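Local coordinates for sugar ABC transporter substrate-binding protein, BlMnBP1 (Bifidobacterium animalis subsp. lactis ATCC 27673, PDB 6I5R), which binds manno-oligosaccharides such as mannobiose and probably delivers them to the ABC transporter that supports growth on beta-mannan, at residues L180-T185 / N253-E258. Residues are numbered along the deposited sequence; the frame is centred on the assembly and turned at random.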
ATOM      1  N   LEU A 180      26.231 -11.614   1.294  1.00 16.39           N
ATOM      2  CA  LEU A 180      27.156 -11.294   0.214  1.00 18.92           C
ATOM      3  C   LEU A 180      27.276  -9.789   0.015  1.00 21.75           C
ATOM      4  O   LEU A 180      28.378  -9.269  -0.213  1.00 16.39           O
ATOM      5  CB  LEU A 180      26.707 -11.961  -1.096  1.00 16.39           C
ATOM      6  CG  LEU A 180      26.822 -13.493  -1.198  1.00 16.39           C
ATOM      7  CD1 LEU A 180      26.342 -14.001  -2.555  1.00 18.91           C
ATOM      8  CD2 LEU A 180      28.269 -13.887  -0.962  1.00 18.10           C
ATOM      9  N   ILE A 181      26.137  -9.080   0.044  1.00 16.39           N
ATOM     10  CA  ILE A 181      26.152  -7.629  -0.098  1.00 16.39           C
ATOM     11  C   ILE A 181      26.967  -7.009   1.025  1.00 16.39           C
ATOM     12  O   ILE A 181      27.763  -6.086   0.811  1.00 16.39           O
ATOM     13  CB  ILE A 181      24.697  -7.094  -0.130  1.00 17.10           C
ATOM     14  CG1 ILE A 181      23.991  -7.548  -1.423  1.00 16.39           C
ATOM     15  CG2 ILE A 181      24.687  -5.596   0.060  1.00 16.39           C
ATOM     16  CD1 ILE A 181      22.461  -7.589  -1.348  1.00 18.57           C
ATOM     17  N   LYS A 182      26.753  -7.481   2.246  1.00 16.39           N
ATOM     18  CA  LYS A 182      27.458  -6.915   3.383  1.00 16.39           C
ATOM     19  C   LYS A 182      28.953  -7.139   3.243  1.00 19.48           C
ATOM     20  O   LYS A 182      29.751  -6.228   3.488  1.00 16.39           O
ATOM     21  CB  LYS A 182      26.923  -7.542   4.664  1.00 16.39           C
ATOM     22  CG  LYS A 182      27.484  -7.005   5.938  1.00 17.49           C
ATOM     23  CD  LYS A 182      27.086  -5.588   6.154  1.00 17.86           C
ATOM     24  CE  LYS A 182      27.760  -5.043   7.429  1.00 23.21           C
ATOM     25  NZ  LYS A 182      27.491  -3.597   7.496  1.00 32.11           N
ATOM     26  N   GLU A 183      29.349  -8.326   2.786  1.00 16.39           N
ATOM     27  CA  GLU A 183      30.764  -8.666   2.818  1.00 17.81           C
ATOM     28  C   GLU A 183      31.510  -8.127   1.620  1.00 16.39           C
ATOM     29  O   GLU A 183      32.698  -7.805   1.729  1.00 16.39           O
ATOM     30  CB  GLU A 183      30.947 -10.176   2.919  1.00 16.39           C
ATOM     31  CG  GLU A 183      30.514 -10.668   4.267  1.00 17.94           C
ATOM     32  CD  GLU A 183      30.726 -12.111   4.471  1.00 24.10           C
ATOM     33  OE1 GLU A 183      31.087 -12.788   3.498  1.00 26.64           O
ATOM     34  OE2 GLU A 183      30.542 -12.574   5.624  1.00 23.06           O
ATOM     35  N   LYS A 184      30.835  -7.964   0.491  1.00 16.39           N
ATOM     36  CA  LYS A 184      31.535  -7.617  -0.727  1.00 18.60           C
ATOM     37  C   LYS A 184      31.218  -6.246  -1.284  1.00 16.39           C
ATOM     38  O   LYS A 184      31.891  -5.823  -2.225  1.00 16.39           O
ATOM     39  CB  LYS A 184      31.243  -8.666  -1.805  1.00 18.35           C
ATOM     40  CG  LYS A 184      31.713 -10.056  -1.451  1.00 17.80           C
ATOM     41  CD  LYS A 184      31.117 -11.099  -2.368  1.00 25.34           C
ATOM     42  CE  LYS A 184      31.164 -10.671  -3.850  1.00 22.40           C
ATOM     43  NZ  LYS A 184      32.556 -10.417  -4.247  1.00 32.01           N
ATOM     44  N   THR A 185      30.211  -5.548  -0.778  1.00 16.39           N
ATOM     45  CA  THR A 185      29.931  -4.212  -1.280  1.00 18.08           C
ATOM     46  C   THR A 185      29.965  -3.230  -0.124  1.00 16.39           C
ATOM     47  O   THR A 185      30.172  -3.603   1.040  1.00 16.39           O
ATOM     48  CB  THR A 185      28.572  -4.120  -1.981  1.00 17.27           C
ATOM     49  OG1 THR A 185      27.542  -4.065  -0.992  1.00 16.39           O
ATOM     50  CG2 THR A 185      28.339  -5.299  -2.921  1.00 16.39           C
ATOM     51  N   ASN A 253      21.097 -10.359  12.045  1.00 18.13           N
ATOM     52  CA  ASN A 253      22.313 -10.735  11.323  1.00 17.69           C
ATOM     53  C   ASN A 253      23.226  -9.549  11.042  1.00 21.43           C
ATOM     54  O   ASN A 253      24.335  -9.746  10.515  1.00 16.74           O
ATOM     55  CB  ASN A 253      21.938 -11.422   9.999  1.00 24.52           C
ATOM     56  CG  ASN A 253      21.394 -12.845  10.194  1.00 23.40           C
ATOM     57  OD1 ASN A 253      21.687 -13.484  11.198  1.00 30.24           O
ATOM     58  ND2 ASN A 253      20.569 -13.326   9.239  1.00 25.05           N
ATOM     59  N   GLY A 254      22.806  -8.340  11.394  1.00 16.39           N
ATOM     60  CA  GLY A 254      23.603  -7.159  11.133  1.00 18.46           C
ATOM     61  C   GLY A 254      23.604  -6.741   9.685  1.00 20.32           C
ATOM     62  O   GLY A 254      24.597  -6.177   9.210  1.00 16.39           O
ATOM     63  N   TYR A 255      22.525  -7.028   8.960  1.00 16.39           N
ATOM     64  CA  TYR A 255      22.429  -6.698   7.547  1.00 16.39           C
ATOM     65  C   TYR A 255      21.579  -5.459   7.284  1.00 18.18           C
ATOM     66  O   TYR A 255      21.182  -5.243   6.134  1.00 16.39           O
ATOM     67  CB  TYR A 255      21.827  -7.855   6.748  1.00 16.39           C
ATOM     68  CG  TYR A 255      22.564  -9.169   6.845  1.00 17.84           C
ATOM     69  CD1 TYR A 255      23.911  -9.215   7.151  1.00 16.39           C
ATOM     70  CD2 TYR A 255      21.902 -10.367   6.648  1.00 19.56           C
ATOM     71  CE1 TYR A 255      24.584 -10.416   7.271  1.00 17.18           C
ATOM     72  CE2 TYR A 255      22.571 -11.572   6.747  1.00 20.62           C
ATOM     73  CZ  TYR A 255      23.922 -11.585   7.069  1.00 19.37           C
ATOM     74  OH  TYR A 255      24.645 -12.759   7.203  1.00 16.46           O
ATOM     75  N   THR A 256      21.247  -4.679   8.314  1.00 16.39           N
ATOM     76  CA  THR A 256      20.501  -3.425   8.143  1.00 18.68           C
ATOM     77  C   THR A 256      21.374  -2.252   8.593  1.00 21.09           C
ATOM     78  O   THR A 256      22.537  -2.418   8.985  1.00 16.39           O
ATOM     79  CB  THR A 256      19.167  -3.450   8.906  1.00 16.39           C
ATOM     80  OG1 THR A 256      19.408  -3.633  10.305  1.00 16.39           O
ATOM     81  CG2 THR A 256      18.317  -4.566   8.402  1.00 16.39           C
ATOM     82  N   GLU A 257      20.801  -1.055   8.516  1.00 16.39           N
ATOM     83  CA  GLU A 257      21.559   0.151   8.824  1.00 17.87           C
ATOM     84  C   GLU A 257      22.065   0.105  10.257  1.00 17.50           C
ATOM     85  O   GLU A 257      21.495  -0.559  11.130  1.00 16.39           O
ATOM     86  CB  GLU A 257      20.713   1.413   8.604  1.00 16.39           C
ATOM     87  CG  GLU A 257      19.529   1.600   9.557  1.00 18.19           C
ATOM     88  CD  GLU A 257      18.339   0.692   9.254  1.00 16.73           C
ATOM     89  OE1 GLU A 257      18.250   0.186   8.112  1.00 16.39           O
ATOM     90  OE2 GLU A 257      17.504   0.489  10.175  1.00 16.39           O
ATOM     91  N   GLU A 258      23.171   0.819  10.478  1.00 17.77           N
ATOM     92  CA  GLU A 258      23.811   0.810  11.789  1.00 18.18           C
ATOM     93  C   GLU A 258      22.838   1.275  12.868  1.00 20.88           C
ATOM     94  O   GLU A 258      22.805   0.727  13.979  1.00 18.21           O
ATOM     95  CB  GLU A 258      25.071   1.697  11.785  1.00 24.25           C
ATOM     96  CG  GLU A 258      25.553   2.007  13.226  1.00 30.02           C
ATOM     97  CD  GLU A 258      27.078   1.786  13.426  1.00 22.69           C
ATOM     98  OE1 GLU A 258      27.865   1.780  12.417  1.00 32.87           O
ATOM     99  OE2 GLU A 258      27.515   1.641  14.599  1.00 27.75           O
TER
HETATM  100  O   HOH W   1      24.512  -3.712   7.647  1.00 22.53           O
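Lys182, in the last turn of helix 171-184, reaches out to and runs alongside the loop that follows helix 239-252, which ends in a Schellman motif at Gly254, and its side chain meets that loop at two points: the Tyr255 ring near its root and the Gly254 carbonyl near its end. The contact illustrates how a long surface lysine can join a helix to a neighbouring loop through a shared water. The lysine CG stands anti to the backbone N (chi1 -176°), and a single bend at chi2 (66°) turns the otherwise extended chain along the loop. CB comes obliquely to the ring, 4.2 Å from Tyr255 CD1, while farther out CE passes 3.8 Å from Gly254 O. The ammonium group makes its link to the loop indirectly: Lys182 NZ donates to a water at 3.0 Å, which in turn gives its two hydrogens to Gly254 O (2.9 Å) and Thr256 O (2.7 Å). One water thus ties together two carbonyls of the loop and the lysine, whose positive charge would be expected to polarise it and strengthen its donation.

Tyr255 is turned back toward helix 171-184, where it touches Gln175, Leu178 and Lys179; Pro189 of strand 188-190 touches both Tyr255 and Lys182. One ring face carries Asn253 CB, 3.3 Å above the plane and displaced toward the rim. This is a small contact on the surface of the solute-binding protein fold, well away from the glycan pocket, and it joins a helix end to the loop after helix 239-252. Where helix 171-184 ends, Ile181 O is gripped twice by Thr185, whose N and OG1 approach from opposite faces of the carbonyl plane, with OG1 2.7 Å from Ile181 O.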